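Local atomic coordinates of aspartate-semialdehyde dehydrogenase (Candida albicans, PDB entry 3HSK), a protein that catalyses the NADPH-dependent reductive dephosphorylation of 4-phospho-L-aspartate to L-aspartate semialdehyde, the second step in making the aspartate family of amino acids. Residues R34-L39 / E71-T76; F45-L50 / E75-I80; C172-L177 / W233-I238; G226-L231 / A261-V266. One frame throughout, in Å; residues are numbered along the deposited sequence.

Contact 1 of 4, residues R34-L39 / E71-T76; sequences RFILLL and ETLPET
Segment 71-76, mostly loop before helix 75-78, runs past the side of helix 34-39, and the two backbones come nearest at Leu37 and Leu73, whose CA atoms are 6.5 Å apart. Leu73 carries most of the contact from its segment by splitting its two methyls between neighbouring helix residues. Its CD1 lies against the helix backbone, 3.8 Å from Leu37 CA, and also meets Leu37 CD1 at 3.9 Å. Its CD2 reaches the branch methyl of Ile36, with Leu73 CD2 and Ile36 CG2 4.1 Å apart, the two side chains crossing at about a right angle. The helix is the one that follows the first strand, 20-25, of the Rossmann-type NADP-binding domain, and Ile36 also packs on Ile47 and Leu50 of strand 45-52; a beta-branched residue suits this place because it offers methyls in two directions. With chi1 at -171°, Leu37 sends CG away from its own backbone N and brings CD1 over the loop, where it passes 4.0 Å from Thr72 O and 4.3 Å from Glu71 CB. Glu71 thus contributes aliphatic carbon to the leucine, while its carboxylate forms a salt bridge with Lys41, a division that a long acidic chain at an exposed position allows. Tyr61 of helix 61-64 touches both Ile36 and Leu73, covering the buried end of the contact, and Trp67 packs on Leu37 and donates NE1 to Glu71 O.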
loop_
_atom_site.group_PDB
_atom_site.type_symbol
_atom_site.label_atom_id
_atom_site.label_comp_id
_atom_site.label_asym_id
_atom_site.label_seq_id
_atom_site.Cartn_x
_atom_site.Cartn_y
_atom_site.Cartn_z
ATOM N N ARG A 34 13.310 15.935 18.932
ATOM C CA ARG A 34 13.941 14.612 18.859
ATOM C C ARG A 34 15.468 14.686 18.767
ATOM O O ARG A 34 16.162 13.832 19.322
ATOM C CB ARG A 34 13.363 13.793 17.701
ATOM C CG ARG A 34 11.847 13.710 17.701
ATOM C CD ARG A 34 11.338 12.649 16.744
ATOM N NE ARG A 34 9.933 12.862 16.395
ATOM C CZ ARG A 34 9.478 13.097 15.162
ATOM N NH1 ARG A 34 8.178 13.282 14.968
ATOM N NH2 ARG A 34 10.307 13.145 14.122
ATOM N N PHE A 35 15.985 15.708 18.081
ATOM C CA PHE A 35 17.428 15.985 18.080
ATOM C C PHE A 35 17.972 16.181 19.490
ATOM O O PHE A 35 18.925 15.512 19.889
ATOM C CB PHE A 35 17.769 17.220 17.238
ATOM C CG PHE A 35 18.162 16.905 15.827
ATOM C CD1 PHE A 35 19.260 16.089 15.562
ATOM C CD2 PHE A 35 17.446 17.434 14.760
ATOM C CE1 PHE A 35 19.625 15.794 14.264
ATOM C CE2 PHE A 35 17.812 17.146 13.450
ATOM C CZ PHE A 35 18.903 16.326 13.203
ATOM N N ILE A 36 17.364 17.107 20.229
ATOM C CA ILE A 36 17.794 17.437 21.589
ATOM C C ILE A 36 17.612 16.243 22.523
ATOM O O ILE A 36 18.475 15.974 23.361
ATOM C CB ILE A 36 17.046 18.682 22.138
ATOM C CG1 ILE A 36 17.294 19.894 21.230
ATOM C CG2 ILE A 36 17.471 18.993 23.579
ATOM C CD1 ILE A 36 16.245 20.984 21.343
ATOM N N LEU A 37 16.500 15.524 22.360
ATOM C CA LEU A 37 16.236 14.318 23.143
ATOM C C LEU A 37 17.360 13.291 22.976
ATOM O O LEU A 37 17.854 12.744 23.963
ATOM C CB LEU A 37 14.873 13.710 22.776
ATOM C CG LEU A 37 14.339 12.556 23.642
ATOM C CD1 LEU A 37 13.797 13.066 24.969
ATOM C CD2 LEU A 37 13.265 11.767 22.908
ATOM N N LEU A 38 17.770 13.050 21.731
ATOM C CA LEU A 38 18.863 12.118 21.437
ATOM C C LEU A 38 20.217 12.593 21.953
ATOM O O LEU A 38 20.863 11.883 22.725
ATOM C CB LEU A 38 18.949 11.819 19.939
ATOM C CG LEU A 38 18.091 10.670 19.409
ATOM C CD1 LEU A 38 18.255 10.577 17.908
ATOM C CD2 LEU A 38 18.461 9.344 20.076
ATOM N N LEU A 39 20.633 13.787 21.531
ATOM C CA LEU A 39 21.930 14.359 21.918
ATOM C C LEU A 39 22.101 14.453 23.434
ATOM O O LEU A 39 23.224 14.542 23.943
ATOM C CB LEU A 39 22.113 15.746 21.297
ATOM C CG LEU A 39 22.265 15.877 19.778
ATOM C CD1 LEU A 39 21.985 17.305 19.340
ATOM C CD2 LEU A 39 23.646 15.437 19.321
ATOM N N GLU A 71 8.485 10.901 25.908
ATOM C CA GLU A 71 9.555 10.912 26.898
ATOM C C GLU A 71 9.834 12.346 27.353
ATOM O O GLU A 71 9.811 13.275 26.540
ATOM C CB GLU A 71 10.815 10.299 26.293
ATOM C CG GLU A 71 11.861 9.859 27.306
ATOM C CD GLU A 71 13.015 9.091 26.672
ATOM O OE1 GLU A 71 12.821 8.467 25.603
ATOM O OE2 GLU A 71 14.119 9.109 27.254
ATOM N N THR A 72 10.090 12.525 28.649
ATOM C CA THR A 72 10.445 13.845 29.186
ATOM C C THR A 72 11.931 14.152 29.012
ATOM O O THR A 72 12.751 13.248 28.824
ATOM C CB THR A 72 10.034 14.029 30.675
ATOM O OG1 THR A 72 10.232 12.806 31.398
ATOM C CG2 THR A 72 8.575 14.452 30.779
ATOM N N LEU A 73 12.260 15.438 29.079
ATOM C CA LEU A 73 13.616 15.923 28.866
ATOM C C LEU A 73 14.239 16.322 30.205
ATOM O O LEU A 73 13.551 16.893 31.053
ATOM C CB LEU A 73 13.575 17.122 27.911
ATOM C CG LEU A 73 14.792 17.556 27.091
ATOM C CD1 LEU A 73 15.225 16.480 26.109
ATOM C CD2 LEU A 73 14.461 18.835 26.346
ATOM N N PRO A 74 15.537 16.009 30.409
ATOM C CA PRO A 74 16.251 16.403 31.634
ATOM C C PRO A 74 16.193 17.905 31.908
ATOM O O PRO A 74 15.999 18.696 30.983
ATOM C CB PRO A 74 17.699 15.967 31.368
ATOM C CG PRO A 74 17.770 15.661 29.915
ATOM C CD PRO A 74 16.405 15.235 29.505
ATOM N N GLU A 75 16.373 18.275 33.174
ATOM C CA GLU A 75 16.202 19.653 33.638
ATOM C C GLU A 75 17.250 20.611 33.062
ATOM O O GLU A 75 16.935 21.759 32.732
ATOM C CB GLU A 75 16.217 19.700 35.171
ATOM C CG GLU A 75 15.453 20.875 35.780
ATOM C CD GLU A 75 15.595 20.965 37.296
ATOM O OE1 GLU A 75 15.550 19.914 37.975
ATOM O OE2 GLU A 75 15.743 22.096 37.811
ATOM N N THR A 76 18.489 20.134 32.946
ATOM C CA THR A 76 19.600 20.948 32.437
ATOM C C THR A 76 19.371 21.413 30.987
ATOM O O THR A 76 19.668 22.561 30.640
ATOM C CB THR A 76 20.982 20.241 32.626
ATOM O OG1 THR A 76 21.965 20.842 31.775
ATOM C CG2 THR A 76 20.895 18.743 32.330
#

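Contact 2 of 4, residues F45-L50 / E75-I80; sequences FEIHAL and ETEQDI
Ile47 and Leu50 of strand 45-50 face the segment 75-80, where a short helix gives way to a loop leading back to the edge of the same sheet. The strand belongs to the parallel sheet of the Rossmann-type nucleotide-binding domain, and the loop brings the chain to strand 83-84, which pairs beside it; Leu50 shares backbone hydrogen bonding with Gln83. The close-packed part lies at Leu50 and Ile80, both directed at the opposite segment and crossing at about a right angle. The residue types fit: a buried leucine, also covered by Val24 and Tyr61, provides an apolar floor, and isoleucine sets one branch, CG2, on it and sends the other along the strand backbone. The modelled 3.3 Å between Leu50 CD1 and Ile80 CG2 is too short to be taken literally and probably reflects coordinate error; the tightness rests on the burial of Leu50. The looser side is at Ile47 and Glu77, both partly exposed, where a single methyl meets the glutamate chain. Here Glu77 bends at chi2 (77°) and lays its chain across the end of Ile47, so that Glu77 CG sits 3.7 Å from Ile47 CD1. A glutamate suits this place: its CG packs on the methyl while the carboxylate ends the chain, OE2 of Glu77 passing 3.8 Å from Ile47 CD1. Ile47 itself rests on Leu39 of helix 30-39. In Ile80 the longer branch takes chi1 of -166°, which carries CD1 to within 4.2 Å of both Ile47 O and His48 O.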
loop_
_atom_site.group_PDB
_atom_site.type_symbol
_atom_site.label_atom_id
_atom_site.label_comp_id
_atom_site.label_asym_id
_atom_site.label_seq_id
_atom_site.Cartn_x
_atom_site.Cartn_y
_atom_site.Cartn_z
ATOM N N PHE A 45 28.632 14.177 22.490
ATOM C CA PHE A 45 28.151 15.516 22.139
ATOM C C PHE A 45 27.689 16.334 23.338
ATOM O O PHE A 45 27.248 15.790 24.350
ATOM C CB PHE A 45 27.034 15.442 21.088
ATOM C CG PHE A 45 27.482 14.885 19.769
ATOM C CD1 PHE A 45 28.165 15.687 18.856
ATOM C CD2 PHE A 45 27.229 13.558 19.440
ATOM C CE1 PHE A 45 28.591 15.170 17.633
ATOM C CE2 PHE A 45 27.648 13.033 18.223
ATOM C CZ PHE A 45 28.331 13.840 17.316
ATOM N N GLU A 46 27.804 17.651 23.198
ATOM C CA GLU A 46 27.354 18.604 24.204
ATOM C C GLU A 46 26.418 19.609 23.540
ATOM O O GLU A 46 26.821 20.325 22.614
ATOM C CB GLU A 46 28.558 19.327 24.825
ATOM C CG GLU A 46 28.221 20.346 25.915
ATOM C CD GLU A 46 29.424 21.185 26.337
ATOM O OE1 GLU A 46 30.489 20.602 26.654
ATOM O OE2 GLU A 46 29.300 22.432 26.358
ATOM N N ILE A 47 25.171 19.644 24.005
ATOM C CA ILE A 47 24.190 20.614 23.526
ATOM C C ILE A 47 24.598 22.009 23.999
ATOM O O ILE A 47 24.542 22.320 25.190
ATOM C CB ILE A 47 22.751 20.256 23.973
ATOM C CG1 ILE A 47 22.363 18.866 23.442
ATOM C CG2 ILE A 47 21.762 21.311 23.481
ATOM C CD1 ILE A 47 21.233 18.178 24.191
ATOM N N HIS A 48 25.020 22.835 23.049
ATOM C CA HIS A 48 25.662 24.109 23.352
ATOM C C HIS A 48 24.815 25.320 22.967
ATOM O O HIS A 48 24.849 26.341 23.652
ATOM C CB HIS A 48 27.028 24.177 22.657
ATOM C CG HIS A 48 27.932 25.233 23.207
ATOM N ND1 HIS A 48 28.223 26.393 22.521
ATOM C CD2 HIS A 48 28.605 25.309 24.379
ATOM C CE1 HIS A 48 29.039 27.136 23.246
ATOM N NE2 HIS A 48 29.285 26.502 24.379
ATOM N N ALA A 49 24.072 25.206 21.868
ATOM C CA ALA A 49 23.235 26.297 21.370
ATOM C C ALA A 49 21.923 25.773 20.792
ATOM O O ALA A 49 21.909 24.757 20.091
ATOM C CB ALA A 49 23.990 27.107 20.321
ATOM N N LEU A 50 20.826 26.462 21.100
ATOM C CA LEU A 50 19.516 26.145 20.528
ATOM C C LEU A 50 18.927 27.356 19.821
ATOM O O LEU A 50 19.009 28.475 20.323
ATOM C CB LEU A 50 18.548 25.648 21.605
ATOM C CG LEU A 50 18.860 24.353 22.365
ATOM C CD1 LEU A 50 17.703 24.008 23.281
ATOM C CD2 LEU A 50 19.148 23.186 21.419
ATOM N N GLU A 75 16.373 18.275 33.174
ATOM C CA GLU A 75 16.202 19.653 33.638
ATOM C C GLU A 75 17.250 20.611 33.062
ATOM O O GLU A 75 16.935 21.759 32.732
ATOM C CB GLU A 75 16.217 19.700 35.171
ATOM C CG GLU A 75 15.453 20.875 35.780
ATOM C CD GLU A 75 15.595 20.965 37.296
ATOM O OE1 GLU A 75 15.550 19.914 37.975
ATOM O OE2 GLU A 75 15.743 22.096 37.811
ATOM N N THR A 76 18.489 20.134 32.946
ATOM C CA THR A 76 19.600 20.948 32.437
ATOM C C THR A 76 19.371 21.413 30.987
ATOM O O THR A 76 19.668 22.561 30.640
ATOM C CB THR A 76 20.982 20.241 32.626
ATOM O OG1 THR A 76 21.965 20.842 31.775
ATOM C CG2 THR A 76 20.895 18.743 32.330
ATOM N N GLU A 77 18.819 20.527 30.160
ATOM C CA GLU A 77 18.408 20.885 28.803
ATOM C C GLU A 77 17.131 21.720 28.800
ATOM O O GLU A 77 16.908 22.523 27.895
ATOM C CB GLU A 77 18.208 19.632 27.947
ATOM C CG GLU A 77 19.477 19.109 27.282
ATOM C CD GLU A 77 20.399 18.358 28.231
ATOM O OE1 GLU A 77 19.913 17.828 29.249
ATOM O OE2 GLU A 77 21.615 18.288 27.951
ATOM N N GLN A 78 16.299 21.523 29.820
ATOM C CA GLN A 78 15.001 22.185 29.934
ATOM C C GLN A 78 15.158 23.687 30.185
ATOM O O GLN A 78 14.311 24.484 29.777
ATOM C CB GLN A 78 14.208 21.547 31.076
ATOM C CG GLN A 78 12.838 21.018 30.700
ATOM C CD GLN A 78 12.166 20.291 31.855
ATOM O OE1 GLN A 78 12.663 19.273 32.339
ATOM N NE2 GLN A 78 11.027 20.814 32.302
ATOM N N ASP A 79 16.255 24.059 30.845
ATOM C CA ASP A 79 16.515 25.443 31.248
ATOM C C ASP A 79 17.348 26.246 30.245
ATOM O O ASP A 79 17.544 27.450 30.431
ATOM C CB ASP A 79 17.201 25.489 32.623
ATOM C CG ASP A 79 16.351 24.880 33.737
ATOM O OD1 ASP A 79 15.106 24.820 33.611
ATOM O OD2 ASP A 79 16.944 24.462 34.758
ATOM N N ILE A 80 17.839 25.597 29.191
ATOM C CA ILE A 80 18.712 26.290 28.231
ATOM C C ILE A 80 17.947 27.337 27.397
ATOM O O ILE A 80 16.851 27.073 26.887
ATOM C CB ILE A 80 19.588 25.302 27.381
ATOM C CG1 ILE A 80 20.707 26.049 26.645
ATOM C CG2 ILE A 80 18.741 24.482 26.428
ATOM C CD1 ILE A 80 22.041 25.314 26.640
#

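Contact 3 of 4, residues C172-L177 / W233-I238; sequences CSTAGL and WETKKI
Thr174 has chi1 of -54°, which sets OG1 beside its own backbone N and CG2 anti to that N, and so presents a hydroxyl and a methyl to the other helix. Glu234, with chi1 of -70° and an extended chain beyond CG, runs across this threonine at about a right angle and brings its carboxylate to the hydroxyl. Thr174 OG1 lies 3.1 Å from Glu234 OE1, a possible hydrogen bond that is not settled, because Asn171 OD1 competes for the same proton. The carboxylate has stronger partners: Arg128 forms a salt bridge to OE2, and Ser170 OG bonds to OE1. These probably hold the buried acid in its charged form. Thr174 CG2 enters an apolar patch, 3.5 Å from Ile238 CD1 and 3.8 Å from Thr235 CG2. Thr235 divides its branches differently: OG1 bonds back to Leu231 O, one turn earlier in its own helix, leaving Thr235 CG2 to meet Leu177 CD2 at 3.6 Å. Threonine suits both positions, being small enough for the CA atoms of Thr174 and Thr235 to approach to 6.5 Å, and the larger Leu177 and Ile238 fill in further along. The axes of the two segments pass 9.9 Å apart with a crossing angle of -52°. Helix 172-188 starts at Cys172, the predicted acyl-thioester nucleophile, whose side chain touches His272. Helix 227-238 packs against this first part of it, with strand 135-136 touching Glu234 and Ile238, and strand 258-262 lying against Thr235.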
loop_
_atom_site.group_PDB
_atom_site.type_symbol
_atom_site.label_atom_id
_atom_site.label_comp_id
_atom_site.label_asym_id
_atom_site.label_seq_id
_atom_site.Cartn_x
_atom_site.Cartn_y
_atom_site.Cartn_z
ATOM N N CYS A 172 12.339 9.754 6.528
ATOM C CA CYS A 172 12.066 8.394 6.988
ATOM C C CYS A 172 11.583 7.447 5.866
ATOM O O CYS A 172 11.957 6.273 5.844
ATOM C CB CYS A 172 11.029 8.453 8.117
ATOM S SG CYS A 172 11.420 7.483 9.608
ATOM N N SER A 173 10.760 7.964 4.947
ATOM C CA SER A 173 10.233 7.192 3.811
ATOM C C SER A 173 11.281 6.836 2.765
ATOM O O SER A 173 11.322 5.701 2.280
ATOM C CB SER A 173 9.100 7.952 3.121
ATOM O OG SER A 173 7.912 7.849 3.868
ATOM N N THR A 174 12.091 7.820 2.380
ATOM C CA THR A 174 13.191 7.586 1.452
ATOM C C THR A 174 14.180 6.617 2.085
ATOM O O THR A 174 14.569 5.630 1.464
ATOM C CB THR A 174 13.910 8.903 1.052
ATOM O OG1 THR A 174 12.955 9.845 0.548
ATOM C CG2 THR A 174 14.949 8.632 -0.023
ATOM N N ALA A 175 14.553 6.899 3.331
ATOM C CA ALA A 175 15.486 6.072 4.089
ATOM C C ALA A 175 15.037 4.610 4.210
ATOM O O ALA A 175 15.860 3.693 4.118
ATOM C CB ALA A 175 15.744 6.683 5.458
ATOM N N GLY A 176 13.738 4.395 4.404
ATOM C CA GLY A 176 13.176 3.047 4.451
ATOM C C GLY A 176 13.263 2.322 3.115
ATOM O O GLY A 176 13.522 1.113 3.067
ATOM N N LEU A 177 13.047 3.059 2.029
ATOM C CA LEU A 177 13.093 2.473 0.698
ATOM C C LEU A 177 14.503 2.013 0.328
ATOM O O LEU A 177 14.681 0.879 -0.106
ATOM C CB LEU A 177 12.541 3.434 -0.364
ATOM C CG LEU A 177 12.588 2.949 -1.824
ATOM C CD1 LEU A 177 11.936 1.563 -2.016
ATOM C CD2 LEU A 177 11.963 3.977 -2.768
ATOM N N TRP A 233 12.811 10.961 -6.706
ATOM C CA TRP A 233 14.010 11.732 -7.029
ATOM C C TRP A 233 15.175 11.471 -6.074
ATOM O O TRP A 233 16.315 11.304 -6.512
ATOM C CB TRP A 233 13.697 13.234 -7.073
ATOM C CG TRP A 233 14.796 14.032 -7.689
ATOM C CD1 TRP A 233 14.876 14.449 -8.990
ATOM C CD2 TRP A 233 15.988 14.497 -7.042
ATOM N NE1 TRP A 233 16.042 15.156 -9.190
ATOM C CE2 TRP A 233 16.744 15.199 -8.012
ATOM C CE3 TRP A 233 16.487 14.402 -5.733
ATOM C CZ2 TRP A 233 17.978 15.795 -7.716
ATOM C CZ3 TRP A 233 17.718 14.994 -5.438
ATOM C CH2 TRP A 233 18.448 15.679 -6.430
ATOM N N GLU A 234 14.894 11.462 -4.774
ATOM C CA GLU A 234 15.941 11.315 -3.759
ATOM C C GLU A 234 16.661 9.972 -3.829
ATOM O O GLU A 234 17.874 9.901 -3.629
ATOM C CB GLU A 234 15.373 11.524 -2.357
ATOM C CG GLU A 234 14.979 12.964 -2.051
ATOM C CD GLU A 234 14.643 13.187 -0.585
ATOM O OE1 GLU A 234 14.869 12.277 0.240
ATOM O OE2 GLU A 234 14.158 14.282 -0.256
ATOM N N THR A 235 15.914 8.907 -4.105
ATOM C CA THR A 235 16.505 7.572 -4.178
ATOM C C THR A 235 17.558 7.498 -5.299
ATOM O O THR A 235 18.583 6.835 -5.155
ATOM C CB THR A 235 15.427 6.467 -4.327
ATOM O OG1 THR A 235 14.567 6.782 -5.418
ATOM C CG2 THR A 235 14.580 6.379 -3.085
ATOM N N LYS A 236 17.309 8.217 -6.393
ATOM C CA LYS A 236 18.246 8.297 -7.520
ATOM C C LYS A 236 19.567 8.984 -7.164
ATOM O O LYS A 236 20.633 8.571 -7.640
ATOM C CB LYS A 236 17.590 8.966 -8.729
ATOM C CG LYS A 236 16.838 7.993 -9.632
ATOM C CD LYS A 236 16.151 8.694 -10.788
ATOM C CE LYS A 236 14.638 8.652 -10.624
ATOM N NZ LYS A 236 13.907 9.677 -11.422
ATOM N N LYS A 237 19.492 10.019 -6.328
ATOM C CA LYS A 237 20.684 10.707 -5.842
ATOM C C LYS A 237 21.441 9.866 -4.814
ATOM O O LYS A 237 22.668 9.771 -4.868
ATOM C CB LYS A 237 20.322 12.075 -5.260
ATOM C CG LYS A 237 21.496 12.819 -4.632
ATOM C CD LYS A 237 21.175 14.290 -4.368
ATOM C CE LYS A 237 22.443 15.051 -3.982
ATOM N NZ LYS A 237 22.184 16.494 -3.711
ATOM N N ILE A 238 20.701 9.269 -3.881
ATOM C CA ILE A 238 21.292 8.499 -2.784
ATOM C C ILE A 238 22.035 7.268 -3.292
ATOM O O ILE A 238 23.085 6.912 -2.762
ATOM C CB ILE A 238 20.231 8.091 -1.740
ATOM C CG1 ILE A 238 19.802 9.311 -0.917
ATOM C CG2 ILE A 238 20.765 7.008 -0.809
ATOM C CD1 ILE A 238 18.399 9.201 -0.362
#

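Contact 4 of 4, residues G226-L231 / A261-V266; sequences GEEDKL and AQCNRV
Glu228 bonds to the backbone of 261-266 through Cys263 N, which donates to Glu228 OE2 at 2.8 Å in a nearly straight bond (174°). CG of Glu228 stands anti to its carbonyl carbon (chi1 -70°), and the extended chain beyond carries OE2 to that N-H, which arrives on the anti side of the carboxylate, 20° out of its plane. A water 2.9 Å from Glu228 OE2 lies near Cys263 O as well. Nearer the helix backbone, Glu228 CG rests 3.5 Å from Cys263 SG, and Glu227 CG approaches the same sulfur at 3.6 Å; cysteine suits this place as a compact, polarisable apolar group. One turn on, Leu231 CD2 fills the angle between Ala261 CB, at 3.8 Å, and Cys263 SG, at 3.7 Å, the small alanine letting the helix come close. The glutamates are positioned from further out. Arg342 and Arg344 of the second subunit form salt bridges to OE2 and OE1 of Glu228, probably stabilising its negative charge and tying this contact to the dimer interface. Glu227 OE2 instead bonds to Gln200 and Ser173, close to the predicted catalytic Cys172 and His272. The start of helix 227-238 thus lies on edge strand 258-262 and its continuation, with strand 191-199 beside that strand and helix 172-188 against Leu231.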
loop_
_atom_site.group_PDB
_atom_site.type_symbol
_atom_site.label_atom_id
_atom_site.label_comp_id
_atom_site.label_asym_id
_atom_site.label_seq_id
_atom_site.Cartn_x
_atom_site.Cartn_y
_atom_site.Cartn_z
ATOM N N GLY A 226 3.900 16.182 -1.992
ATOM C CA GLY A 226 5.321 16.159 -2.364
ATOM C C GLY A 226 6.082 14.863 -2.098
ATOM O O GLY A 226 7.229 14.721 -2.526
ATOM N N GLU A 227 5.446 13.917 -1.406
ATOM C CA GLU A 227 6.118 12.701 -0.916
ATOM C C GLU A 227 6.618 11.775 -2.029
ATOM O O GLU A 227 7.717 11.219 -1.926
ATOM C CB GLU A 227 5.205 11.921 0.046
ATOM C CG GLU A 227 5.920 10.904 0.949
ATOM C CD GLU A 227 6.641 11.545 2.125
ATOM O OE1 GLU A 227 6.768 12.790 2.154
ATOM O OE2 GLU A 227 7.086 10.804 3.028
ATOM N N GLU A 228 5.812 11.615 -3.080
ATOM C CA GLU A 228 6.136 10.706 -4.186
ATOM C C GLU A 228 7.307 11.214 -5.045
ATOM O O GLU A 228 8.221 10.452 -5.361
ATOM C CB GLU A 228 4.889 10.402 -5.027
ATOM C CG GLU A 228 3.866 9.533 -4.279
ATOM C CD GLU A 228 2.458 9.589 -4.838
ATOM O OE1 GLU A 228 2.239 10.138 -5.934
ATOM O OE2 GLU A 228 1.550 9.065 -4.169
ATOM N N ASP A 229 7.286 12.502 -5.389
ATOM C CA ASP A 229 8.399 13.134 -6.105
ATOM C C ASP A 229 9.696 13.060 -5.293
ATOM O O ASP A 229 10.750 12.724 -5.829
ATOM C CB ASP A 229 8.058 14.583 -6.462
ATOM C CG ASP A 229 6.969 14.681 -7.520
ATOM O OD1 ASP A 229 6.740 13.696 -8.260
ATOM O OD2 ASP A 229 6.329 15.750 -7.616
ATOM N N LYS A 230 9.589 13.360 -4.001
ATOM C CA LYS A 230 10.664 13.190 -3.028
ATOM C C LYS A 230 11.242 11.781 -3.121
ATOM O O LYS A 230 12.428 11.599 -3.392
ATOM C CB LYS A 230 10.090 13.413 -1.630
ATOM C CG LYS A 230 11.031 13.993 -0.603
ATOM C CD LYS A 230 10.261 14.698 0.523
ATOM C CE LYS A 230 9.674 16.050 0.058
ATOM N NZ LYS A 230 9.169 16.908 1.176
ATOM N N LEU A 231 10.379 10.792 -2.927
ATOM C CA LEU A 231 10.757 9.383 -2.928
ATOM C C LEU A 231 11.431 8.962 -4.238
ATOM O O LEU A 231 12.466 8.301 -4.226
ATOM C CB LEU A 231 9.514 8.526 -2.665
ATOM C CG LEU A 231 9.587 7.327 -1.718
ATOM C CD1 LEU A 231 10.340 7.684 -0.473
ATOM C CD2 LEU A 231 8.192 6.878 -1.349
ATOM N N ALA A 261 6.541 5.707 -7.045
ATOM C CA ALA A 261 6.051 5.797 -5.670
ATOM C C ALA A 261 4.560 6.098 -5.600
ATOM O O ALA A 261 4.034 6.892 -6.380
ATOM C CB ALA A 261 6.833 6.836 -4.895
ATOM N N GLN A 262 3.889 5.448 -4.656
ATOM C CA GLN A 262 2.501 5.749 -4.323
ATOM C C GLN A 262 2.396 5.829 -2.798
ATOM O O GLN A 262 2.577 4.828 -2.091
ATOM C CB GLN A 262 1.541 4.710 -4.926
ATOM C CG GLN A 262 1.493 4.733 -6.457
ATOM C CD GLN A 262 0.332 3.962 -7.063
ATOM O OE1 GLN A 262 0.536 3.086 -7.907
ATOM N NE2 GLN A 262 -0.893 4.297 -6.663
ATOM N N CYS A 263 2.139 7.029 -2.289
ATOM C CA CYS A 263 2.186 7.250 -0.854
ATOM C C CYS A 263 0.810 7.423 -0.233
ATOM O O CYS A 263 -0.060 8.086 -0.803
ATOM C CB CYS A 263 3.096 8.429 -0.521
ATOM S SG CYS A 263 4.767 8.198 -1.162
ATOM N N ASN A 264 0.636 6.821 0.944
ATOM C CA ASN A 264 -0.637 6.827 1.656
ATOM C C ASN A 264 -0.427 7.039 3.147
ATOM O O ASN A 264 0.516 6.507 3.730
ATOM C CB ASN A 264 -1.388 5.510 1.446
ATOM C CG ASN A 264 -1.513 5.125 -0.016
ATOM O OD1 ASN A 264 -2.450 5.525 -0.696
ATOM N ND2 ASN A 264 -0.569 4.321 -0.501
ATOM N N ARG A 265 -1.306 7.832 3.750
ATOM C CA ARG A 265 -1.377 7.959 5.200
ATOM C C ARG A 265 -2.390 6.944 5.723
ATOM O O ARG A 265 -3.463 6.770 5.145
ATOM C CB ARG A 265 -1.799 9.378 5.598
ATOM C CG ARG A 265 -1.733 9.666 7.102
ATOM C CD ARG A 265 -0.312 9.972 7.572
ATOM N NE ARG A 265 0.211 11.194 6.967
ATOM C CZ ARG A 265 1.492 11.551 6.954
ATOM N NH1 ARG A 265 2.422 10.775 7.507
ATOM N NH2 ARG A 265 1.850 12.685 6.365
ATOM N N VAL A 266 -2.038 6.273 6.811
ATOM C CA VAL A 266 -2.903 5.255 7.403
ATOM C C VAL A 266 -3.153 5.562 8.881
ATOM O O VAL A 266 -2.410 6.337 9.468
ATOM C CB VAL A 266 -2.316 3.822 7.232
ATOM C CG1 VAL A 266 -2.415 3.364 5.776
ATOM C CG2 VAL A 266 -0.889 3.750 7.761
HETATM O O HOH W 1 1.103 10.823 -1.852
#

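In the fold
Contacts 1 and 2 belong to the NADP-binding domain, and contacts 3 and 4 lie beside the catalytic centre, some 28 to 35 Å away between centres. The first two touch each other and share Glu75 and Thr76. Contact 1 is partly buried and contact 2 lies at the surface; both are mainly apolar, with a glutamate lending carbon in each. Contacts 3 and 4 are buried, both use helix 227-238, and meet through Ser173 with Glu227 and through Leu231. There buried glutamates are satisfied by arginines, from the same chain in contact 3 and from the second subunit in contact 4.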